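Local coordinates for DUF4442 domain-containing protein (Pseudomonas aeruginosa, PDB 1SH8) that is of uncharacterised function but, as a hotdog-fold protein related to the PaaI thioesterases, probably hydrolyses acyl thioesters, at residues I97-R102 / L125-T130; R91-D96 / E135-S140; Y79-E84 / L143-S148. One frame throughout, in Å; residues are numbered along the deposited sequence.

Following the chain from its N terminus, the first partner strand met is residues 79-84, then the loop 91-96, then strand 97-102; their mates return in reverse order, 125-130, 135-140 and 143-148. The three contacts are therefore nested: interaction 1 closes the innermost loop, around helix 105-118, interaction 2 encloses it, and interaction 3 encloses both. Interaction 1 bridges strands 97-102 and 120-130, interaction 2 fastens the connection after strand 78-89 to the start of strand 136-148, and interaction 3 pairs those same two strands at their far ends. Gln128 and Leu129 of interaction 1 bond directly to Glu139 and Ala138, whereas interactions 2 and 3 both use strand 136-148 without otherwise touching.

Interaction 1 of 3, residues I97-R102 / L125-T130; sequences IRVEAR and LELQLT
Arg98 and Thr130 form the one directly bonded pair between these antiparallel strands. Arg98 N gives its hydrogen to Thr130 O over 3.0 Å, and Thr130 N returns a bond to Arg98 O at 3.0 Å. Beyond this pair the strands diverge, and water takes over. One water accepts from Glu100 N and donates to Gln128 O at 2.7 Å; a second donates to Glu100 O and accepts from Gln128 N, so four backbone groups are satisfied without touching. A third water, in the guanidinium plane of Arg98, accepts from NE and is bonded to Thr130 OG1. Other polar atoms pair outside the two strands: Arg98 NH1 with Glu29, Glu100 OE1 with Tyr35 OH and Gln128 NE2 with Glu139. On the buried side, Val99 chi1 (66°) tucks CG1 between backbone N and carbonyl carbon, turning CG2 to Leu127 CD1, at 3.7 Å, and Leu129 CD1. Ala101 CB rests 3.6 Å from Leu127 CD2. Helices 54-62 and 64-72 lie against this apolar side, as expected where a hotdog sheet wraps its helix. The chemistry implies a seam closed by a single directly bonded pair at one end, carried on through water, and backed by hydrocarbon towards the helices.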
loop_
_atom_site.group_PDB
_atom_site.type_symbol
_atom_site.label_atom_id
_atom_site.label_comp_id
_atom_site.label_asym_id
_atom_site.label_seq_id
_atom_site.Cartn_x
_atom_site.Cartn_y
_atom_site.Cartn_z
ATOM N N ILE A 97 5.434 1.670 14.686
ATOM C CA ILE A 97 5.151 0.300 14.284
ATOM C C ILE A 97 6.390 -0.306 13.633
ATOM O O ILE A 97 7.111 0.381 12.909
ATOM C CB ILE A 97 3.965 0.278 13.286
ATOM C CG1 ILE A 97 2.766 1.025 13.886
ATOM C CG2 ILE A 97 3.580 -1.148 12.949
ATOM C CD1 ILE A 97 2.244 0.442 15.199
ATOM N N ARG A 98 6.635 -1.591 13.890
ATOM C CA ARG A 98 7.801 -2.265 13.330
ATOM C C ARG A 98 7.455 -3.558 12.621
ATOM O O ARG A 98 6.362 -4.111 12.774
ATOM C CB ARG A 98 8.829 -2.597 14.427
ATOM C CG ARG A 98 9.391 -1.411 15.185
ATOM C CD ARG A 98 10.589 -1.842 16.036
ATOM N NE ARG A 98 10.224 -2.821 17.066
ATOM C CZ ARG A 98 11.103 -3.441 17.854
ATOM N NH1 ARG A 98 12.402 -3.192 17.733
ATOM N NH2 ARG A 98 10.684 -4.307 18.773
ATOM N N VAL A 99 8.423 -4.043 11.857
ATOM C CA VAL A 99 8.288 -5.293 11.136
ATOM C C VAL A 99 9.682 -5.876 10.943
ATOM O O VAL A 99 10.669 -5.140 10.838
ATOM C CB VAL A 99 7.647 -5.083 9.737
ATOM C CG1 VAL A 99 8.582 -4.270 8.845
ATOM C CG2 VAL A 99 7.341 -6.435 9.090
ATOM N N GLU A 100 9.770 -7.200 10.940
ATOM C CA GLU A 100 11.038 -7.853 10.672
ATOM C C GLU A 100 10.753 -8.960 9.668
ATOM O O GLU A 100 9.637 -9.477 9.592
ATOM C CB GLU A 100 11.713 -8.370 11.955
ATOM C CG GLU A 100 10.953 -9.345 12.816
ATOM C CD GLU A 100 11.603 -9.502 14.199
ATOM O OE1 GLU A 100 12.820 -9.765 14.271
ATOM O OE2 GLU A 100 10.895 -9.360 15.221
ATOM N N ALA A 101 11.748 -9.280 8.854
ATOM C CA ALA A 101 11.588 -10.299 7.830
ATOM C C ALA A 101 12.921 -10.982 7.602
ATOM O O ALA A 101 13.971 -10.378 7.799
ATOM C CB ALA A 101 11.104 -9.657 6.533
ATOM N N ARG A 102 12.878 -12.240 7.184
ATOM C CA ARG A 102 14.110 -12.967 6.945
ATOM C C ARG A 102 14.043 -13.920 5.755
ATOM O O ARG A 102 12.965 -14.279 5.282
ATOM C CB ARG A 102 14.507 -13.738 8.213
ATOM C CG ARG A 102 13.491 -14.769 8.682
ATOM C CD ARG A 102 13.892 -15.372 10.040
ATOM N NE ARG A 102 13.755 -14.422 11.145
ATOM C CZ ARG A 102 14.216 -14.625 12.380
ATOM N NH1 ARG A 102 14.856 -15.750 12.679
ATOM N NH2 ARG A 102 14.035 -13.703 13.322
ATOM N N LEU A 125 6.869 -13.386 1.458
ATOM C CA LEU A 125 7.083 -12.997 2.845
ATOM C C LEU A 125 5.714 -12.896 3.511
ATOM O O LEU A 125 4.774 -12.342 2.934
ATOM C CB LEU A 125 7.796 -11.638 2.932
ATOM C CG LEU A 125 9.196 -11.499 2.314
ATOM C CD1 LEU A 125 9.652 -10.042 2.386
ATOM C CD2 LEU A 125 10.181 -12.395 3.045
ATOM N N GLU A 126 5.607 -13.462 4.710
ATOM C CA GLU A 126 4.377 -13.424 5.505
ATOM C C GLU A 126 4.820 -12.779 6.808
ATOM O O GLU A 126 5.455 -13.421 7.647
ATOM C CB GLU A 126 3.842 -14.837 5.737
ATOM C CG GLU A 126 3.384 -15.505 4.450
ATOM C CD GLU A 126 2.955 -16.936 4.663
ATOM O OE1 GLU A 126 1.837 -17.162 5.168
ATOM O OE2 GLU A 126 3.752 -17.834 4.330
ATOM N N LEU A 127 4.476 -11.505 6.964
ATOM C CA LEU A 127 4.922 -10.718 8.103
ATOM C C LEU A 127 3.857 -10.191 9.045
ATOM O O LEU A 127 2.681 -10.106 8.700
ATOM C CB LEU A 127 5.717 -9.519 7.582
ATOM C CG LEU A 127 6.650 -9.764 6.390
ATOM C CD1 LEU A 127 7.285 -8.446 5.964
ATOM C CD2 LEU A 127 7.716 -10.781 6.763
ATOM N N GLN A 128 4.307 -9.817 10.239
ATOM C CA GLN A 128 3.447 -9.230 11.256
ATOM C C GLN A 128 4.015 -7.861 11.605
ATOM O O GLN A 128 5.227 -7.705 11.769
ATOM C CB GLN A 128 3.434 -10.065 12.532
ATOM C CG GLN A 128 2.913 -11.473 12.377
ATOM C CD GLN A 128 2.719 -12.143 13.719
ATOM O OE1 GLN A 128 3.611 -12.128 14.565
ATOM N NE2 GLN A 128 1.547 -12.732 13.922
ATOM N N LEU A 129 3.138 -6.870 11.692
ATOM C CA LEU A 129 3.547 -5.522 12.072
ATOM C C LEU A 129 3.110 -5.395 13.522
ATOM O O LEU A 129 1.976 -5.734 13.862
ATOM C CB LEU A 129 2.842 -4.475 11.203
ATOM C CG LEU A 129 3.480 -4.169 9.841
ATOM C CD1 LEU A 129 3.690 -5.449 9.038
ATOM C CD2 LEU A 129 2.579 -3.184 9.096
ATOM N N THR A 130 4.001 -4.907 14.377
ATOM C CA THR A 130 3.684 -4.797 15.793
ATOM C C THR A 130 3.882 -3.404 16.360
ATOM O O THR A 130 4.696 -2.631 15.855
ATOM C CB THR A 130 4.554 -5.780 16.614
ATOM O OG1 THR A 130 5.942 -5.454 16.440
ATOM C CG2 THR A 130 4.323 -7.214 16.146
HETATM O O HOH W 1 7.415 -3.396 17.701
HETATM O O HOH W 2 7.609 -8.537 12.603
HETATM O O HOH W 3 7.234 -10.810 10.660
HETATM O O HOH W 4 8.649 -6.871 15.041
#

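Interaction 2 of 3, residues R91-D96 / E135-S140; sequences RPAKGD and EVVAES
Arg91 N donates to Val137 O over 3.2 Å, a nearly straight bond at its hydrogen (165°) though tilted from the carbonyl plane, where the chain leaving strand 78-89 meets the start of strand 136-148. The Arg91 side chain then runs back along the other segment. With CG between the backbone N and carbonyl carbon (chi1 48°), its CG and CD pass close to the backbone carbonyl of Val136, CD lying 3.5 Å from Val136 O. A bend at chi3 turns one guanidinium face to Glu135, whose OE1 stands above it, offset toward the rim and 3.1 Å from Arg91 NH1; no N-H points at it, so this salt bridge rests on charge alone. In the hotdog fold the long strands belong to one strongly curved antiparallel sheet, and this contact lies at one end of the strand pair, where the pairing of 78-89 with 136-148 gives way to the loop leading to strand 97-102. On the buried side Ala93 CB packs 3.9 Å from Val137 CG2, while Val137 CB sits 3.6 Å from Arg91 O. Leu57 of helix 54-62 touches Ala93, and Leu129 of the neighbouring strand touches Val137.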
loop_
_atom_site.group_PDB
_atom_site.type_symbol
_atom_site.label_atom_id
_atom_site.label_comp_id
_atom_site.label_asym_id
_atom_site.label_seq_id
_atom_site.Cartn_x
_atom_site.Cartn_y
_atom_site.Cartn_z
ATOM N N ARG A 91 -5.889 -4.287 14.278
ATOM C CA ARG A 91 -6.290 -3.298 15.276
ATOM C C ARG A 91 -5.643 -1.944 15.008
ATOM O O ARG A 91 -4.608 -1.863 14.349
ATOM C CB ARG A 91 -5.933 -3.793 16.680
ATOM C CG ARG A 91 -4.527 -4.329 16.824
ATOM C CD ARG A 91 -4.428 -5.257 18.024
ATOM N NE ARG A 91 -4.482 -4.535 19.290
ATOM C CZ ARG A 91 -4.817 -5.088 20.452
ATOM N NH1 ARG A 91 -5.138 -6.376 20.507
ATOM N NH2 ARG A 91 -4.824 -4.355 21.560
ATOM N N PRO A 92 -6.259 -0.856 15.500
ATOM C CA PRO A 92 -5.691 0.479 15.283
ATOM C C PRO A 92 -4.211 0.493 15.655
ATOM O O PRO A 92 -3.834 0.046 16.736
ATOM C CB PRO A 92 -6.533 1.359 16.204
ATOM C CG PRO A 92 -7.876 0.682 16.163
ATOM C CD PRO A 92 -7.495 -0.781 16.302
ATOM N N ALA A 93 -3.375 0.998 14.753
ATOM C CA ALA A 93 -1.935 1.051 14.989
ATOM C C ALA A 93 -1.543 2.385 15.609
ATOM O O ALA A 93 -1.523 3.412 14.931
ATOM C CB ALA A 93 -1.185 0.835 13.675
ATOM N N LYS A 94 -1.239 2.361 16.904
ATOM C CA LYS A 94 -0.855 3.571 17.620
ATOM C C LYS A 94 0.632 3.572 17.941
ATOM O O LYS A 94 1.206 2.535 18.270
ATOM C CB LYS A 94 -1.676 3.699 18.908
ATOM C CG LYS A 94 -3.172 3.848 18.652
ATOM C CD LYS A 94 -3.956 4.005 19.940
ATOM C CE LYS A 94 -5.452 4.074 19.666
ATOM N NZ LYS A 94 -5.809 5.239 18.814
ATOM N N GLY A 95 1.253 4.745 17.833
ATOM C CA GLY A 95 2.668 4.856 18.114
ATOM C C GLY A 95 3.503 4.340 16.960
ATOM O O GLY A 95 3.011 4.218 15.834
ATOM N N ASP A 96 4.771 4.046 17.235
ATOM C CA ASP A 96 5.672 3.533 16.212
ATOM C C ASP A 96 5.376 2.059 15.956
ATOM O O ASP A 96 5.113 1.289 16.888
ATOM C CB ASP A 96 7.128 3.695 16.648
ATOM C CG ASP A 96 7.554 5.147 16.748
ATOM O OD1 ASP A 96 6.774 6.032 16.352
ATOM O OD2 ASP A 96 8.685 5.398 17.218
ATOM N N GLU A 135 1.890 -5.832 20.244
ATOM C CA GLU A 135 0.582 -6.236 19.717
ATOM C C GLU A 135 0.647 -6.246 18.190
ATOM O O GLU A 135 1.220 -5.345 17.577
ATOM C CB GLU A 135 -0.532 -5.267 20.140
ATOM C CG GLU A 135 -0.942 -5.328 21.597
ATOM C CD GLU A 135 -1.401 -6.713 22.028
ATOM O OE1 GLU A 135 -2.260 -7.319 21.351
ATOM O OE2 GLU A 135 -0.899 -7.196 23.061
ATOM N N VAL A 136 0.054 -7.265 17.581
ATOM C CA VAL A 136 0.031 -7.379 16.128
ATOM C C VAL A 136 -1.079 -6.482 15.586
ATOM O O VAL A 136 -2.263 -6.753 15.789
ATOM C CB VAL A 136 -0.207 -8.842 15.709
ATOM C CG1 VAL A 136 -0.329 -8.948 14.194
ATOM C CG2 VAL A 136 0.946 -9.701 16.207
ATOM N N VAL A 137 -0.698 -5.409 14.900
ATOM C CA VAL A 137 -1.683 -4.476 14.374
ATOM C C VAL A 137 -2.126 -4.788 12.948
ATOM O O VAL A 137 -3.210 -4.382 12.525
ATOM C CB VAL A 137 -1.153 -3.021 14.437
ATOM C CG1 VAL A 137 -0.813 -2.654 15.882
ATOM C CG2 VAL A 137 0.072 -2.860 13.533
ATOM N N ALA A 138 -1.285 -5.508 12.212
ATOM C CA ALA A 138 -1.586 -5.879 10.833
ATOM C C ALA A 138 -0.693 -7.046 10.436
ATOM O O ALA A 138 0.375 -7.243 11.013
ATOM C CB ALA A 138 -1.345 -4.696 9.903
ATOM N N GLU A 139 -1.141 -7.817 9.453
ATOM C CA GLU A 139 -0.385 -8.960 8.966
ATOM C C GLU A 139 -0.446 -8.965 7.446
ATOM O O GLU A 139 -1.509 -8.753 6.861
ATOM C CB GLU A 139 -0.970 -10.254 9.543
ATOM C CG GLU A 139 -0.831 -10.330 11.056
ATOM C CD GLU A 139 -1.373 -11.618 11.643
ATOM O OE1 GLU A 139 -2.613 -11.771 11.714
ATOM O OE2 GLU A 139 -0.554 -12.481 12.032
ATOM N N SER A 140 0.696 -9.205 6.808
ATOM C CA SER A 140 0.763 -9.206 5.349
ATOM C C SER A 140 1.316 -10.494 4.749
ATOM O O SER A 140 2.014 -11.263 5.411
ATOM C CB SER A 140 1.634 -8.038 4.866
ATOM O OG SER A 140 2.981 -8.203 5.290
#

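Interaction 3 of 3, residues Y79-E84 / L143-S148; sequences YPIVKE and LYQLRS
Tyr79 and Arg147 lie side by side on one face of a tightly paired antiparallel ladder. Arg147 CB sits over the tyrosine ring, 4.0 Å from its centroid, in a CH-pi contact offset toward the rim. The arginine chain, bent at chi3 (60°), then turns its NE to Tyr79 OH at 3.1 Å, the hydroxyl lying in the guanidinium plane. Arg147 NH1 donates to Gln145 OE1 at 2.6 Å, so two neighbours on the same face fix the guanidinium's rotation. Ile81, on the facing strand, lies alongside Gln145, its CG1 against Gln145 CB, and its CD1 crosses to within 3.4 Å of Arg147 CD.

In the backbone beneath, Tyr79 with Arg147 and Ile81 with Gln145 each exchange two hydrogen bonds. A classic beta bulge follows, with Lys83 N donating to Leu143 O and Leu143 N to Glu84 O, so that Lys83 and Glu84 both face Leu143. On the opposite face Val82 CB packs 3.7 Å from Tyr144 CE1; the tyrosine hydroxyl is bonded to Glu62 O, and Phe69 of helix 64-72 touches Pro80 and Leu146.

The Tyr79 face is looser at its polar ends, where water intervenes. One water lies at the edge of the Tyr79 ring, bonded to its hydroxyl and donating to Ser148 O. Another accepts from Lys83 NZ at 2.8 Å and donates to Gln145 OE1, which thus serves both cations.

The second subunit abuts the outer strand, 79-84: its His48 hydrogen-bonds to Pro80 O, its Ile49 packs on Tyr79 and Ile81, and at Glu84 its strand continues the sheet, as in hotdog dimers. The chemistry implies a face whose two like charges are probably eased by a shared glutamine oxygen, directly for Arg147 and through water for Lys83.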
loop_
_atom_site.group_PDB
_atom_site.type_symbol
_atom_site.label_atom_id
_atom_site.label_comp_id
_atom_site.label_asym_id
_atom_site.label_seq_id
_atom_site.Cartn_x
_atom_site.Cartn_y
_atom_site.Cartn_z
ATOM N N TYR A 79 17.097 -6.829 -9.646
ATOM C CA TYR A 79 16.231 -5.810 -9.077
ATOM C C TYR A 79 14.980 -6.552 -8.646
ATOM O O TYR A 79 14.621 -7.577 -9.234
ATOM C CB TYR A 79 15.900 -4.706 -10.087
ATOM C CG TYR A 79 15.055 -5.136 -11.258
ATOM C CD1 TYR A 79 13.664 -5.031 -11.219
ATOM C CD2 TYR A 79 15.649 -5.619 -12.420
ATOM C CE1 TYR A 79 12.887 -5.392 -12.319
ATOM C CE2 TYR A 79 14.888 -5.982 -13.519
ATOM C CZ TYR A 79 13.508 -5.866 -13.466
ATOM O OH TYR A 79 12.763 -6.215 -14.572
ATOM N N PRO A 80 14.328 -6.076 -7.578
ATOM C CA PRO A 80 13.114 -6.740 -7.105
ATOM C C PRO A 80 11.853 -6.002 -7.540
ATOM O O PRO A 80 11.885 -4.805 -7.817
ATOM C CB PRO A 80 13.287 -6.699 -5.597
ATOM C CG PRO A 80 13.874 -5.309 -5.392
ATOM C CD PRO A 80 14.873 -5.169 -6.545
ATOM N N ILE A 81 10.748 -6.730 -7.620
ATOM C CA ILE A 81 9.459 -6.126 -7.925
ATOM C C ILE A 81 8.441 -6.884 -7.091
ATOM O O ILE A 81 8.608 -8.078 -6.828
ATOM C CB ILE A 81 9.041 -6.243 -9.413
ATOM C CG1 ILE A 81 9.049 -7.704 -9.851
ATOM C CG2 ILE A 81 9.938 -5.391 -10.279
ATOM C CD1 ILE A 81 8.456 -7.912 -11.226
ATOM N N VAL A 82 7.405 -6.192 -6.647
ATOM C CA VAL A 82 6.368 -6.857 -5.882
ATOM C C VAL A 82 5.276 -7.219 -6.892
ATOM O O VAL A 82 4.892 -6.388 -7.717
ATOM C CB VAL A 82 5.831 -5.944 -4.740
ATOM C CG1 VAL A 82 5.337 -4.616 -5.294
ATOM C CG2 VAL A 82 4.730 -6.670 -3.978
ATOM N N LYS A 83 4.808 -8.465 -6.851
ATOM C CA LYS A 83 3.782 -8.932 -7.786
ATOM C C LYS A 83 2.371 -8.791 -7.229
ATOM O O LYS A 83 1.458 -8.348 -7.925
ATOM C CB LYS A 83 4.029 -10.396 -8.159
ATOM C CG LYS A 83 5.376 -10.673 -8.814
ATOM C CD LYS A 83 5.627 -9.763 -10.007
ATOM C CE LYS A 83 4.567 -9.934 -11.087
ATOM N NZ LYS A 83 4.812 -9.024 -12.247
ATOM N N GLU A 84 2.186 -9.219 -5.985
ATOM C CA GLU A 84 0.892 -9.100 -5.325
ATOM C C GLU A 84 1.080 -9.132 -3.828
ATOM O O GLU A 84 2.071 -9.662 -3.326
ATOM C CB GLU A 84 -0.092 -10.181 -5.787
ATOM C CG GLU A 84 0.487 -11.537 -6.073
ATOM C CD GLU A 84 -0.520 -12.448 -6.775
ATOM O OE1 GLU A 84 -0.919 -12.147 -7.925
ATOM O OE2 GLU A 84 -0.920 -13.462 -6.173
ATOM N N LEU A 143 4.136 -11.535 -2.586
ATOM C CA LEU A 143 4.925 -12.281 -3.560
ATOM C C LEU A 143 5.810 -11.297 -4.307
ATOM O O LEU A 143 5.320 -10.323 -4.883
ATOM C CB LEU A 143 4.017 -13.000 -4.564
ATOM C CG LEU A 143 4.709 -13.825 -5.659
ATOM C CD1 LEU A 143 5.487 -14.986 -5.041
ATOM C CD2 LEU A 143 3.668 -14.348 -6.631
ATOM N N TYR A 144 7.112 -11.561 -4.285
ATOM C CA TYR A 144 8.100 -10.726 -4.956
ATOM C C TYR A 144 8.803 -11.546 -6.013
ATOM O O TYR A 144 8.796 -12.777 -5.982
ATOM C CB TYR A 144 9.164 -10.241 -3.967
ATOM C CG TYR A 144 8.633 -9.365 -2.871
ATOM C CD1 TYR A 144 8.554 -7.979 -3.036
ATOM C CD2 TYR A 144 8.177 -9.919 -1.672
ATOM C CE1 TYR A 144 8.030 -7.162 -2.026
ATOM C CE2 TYR A 144 7.650 -9.114 -0.659
ATOM C CZ TYR A 144 7.581 -7.738 -0.848
ATOM O OH TYR A 144 7.041 -6.945 0.137
ATOM N N GLN A 145 9.434 -10.846 -6.940
ATOM C CA GLN A 145 10.186 -11.501 -7.983
ATOM C C GLN A 145 11.563 -10.845 -8.008
ATOM O O GLN A 145 11.667 -9.618 -7.939
ATOM C CB GLN A 145 9.488 -11.296 -9.324
ATOM C CG GLN A 145 9.521 -12.495 -10.237
ATOM C CD GLN A 145 8.763 -12.243 -11.519
ATOM O OE1 GLN A 145 9.175 -11.431 -12.341
ATOM N NE2 GLN A 145 7.640 -12.928 -11.689
ATOM N N LEU A 146 12.610 -11.664 -8.052
ATOM C CA LEU A 146 13.981 -11.165 -8.156
ATOM C C LEU A 146 14.242 -11.315 -9.656
ATOM O O LEU A 146 14.147 -12.419 -10.196
ATOM C CB LEU A 146 14.953 -12.049 -7.362
ATOM C CG LEU A 146 16.426 -11.627 -7.384
ATOM C CD1 LEU A 146 16.590 -10.275 -6.690
ATOM C CD2 LEU A 146 17.274 -12.687 -6.690
ATOM N N ARG A 147 14.550 -10.214 -10.334
ATOM C CA ARG A 147 14.763 -10.273 -11.774
ATOM C C ARG A 147 16.112 -9.743 -12.203
ATOM O O ARG A 147 16.652 -8.829 -11.591
ATOM C CB ARG A 147 13.678 -9.467 -12.496
ATOM C CG ARG A 147 12.252 -9.906 -12.184
ATOM C CD ARG A 147 11.246 -9.009 -12.883
ATOM N NE ARG A 147 11.403 -9.023 -14.337
ATOM C CZ ARG A 147 11.000 -10.012 -15.133
ATOM N NH1 ARG A 147 10.406 -11.086 -14.629
ATOM N NH2 ARG A 147 11.191 -9.925 -16.443
ATOM N N SER A 148 16.659 -10.321 -13.264
ATOM C CA SER A 148 17.929 -9.841 -13.776
ATOM C C SER A 148 17.594 -8.777 -14.814
ATOM O O SER A 148 16.516 -8.792 -15.410
ATOM C CB SER A 148 18.726 -10.979 -14.421
ATOM O OG SER A 148 18.020 -11.544 -15.509
HETATM O O HOH W 5 14.068 -7.665 -16.730
HETATM O O HOH W 6 7.165 -9.640 -13.674
#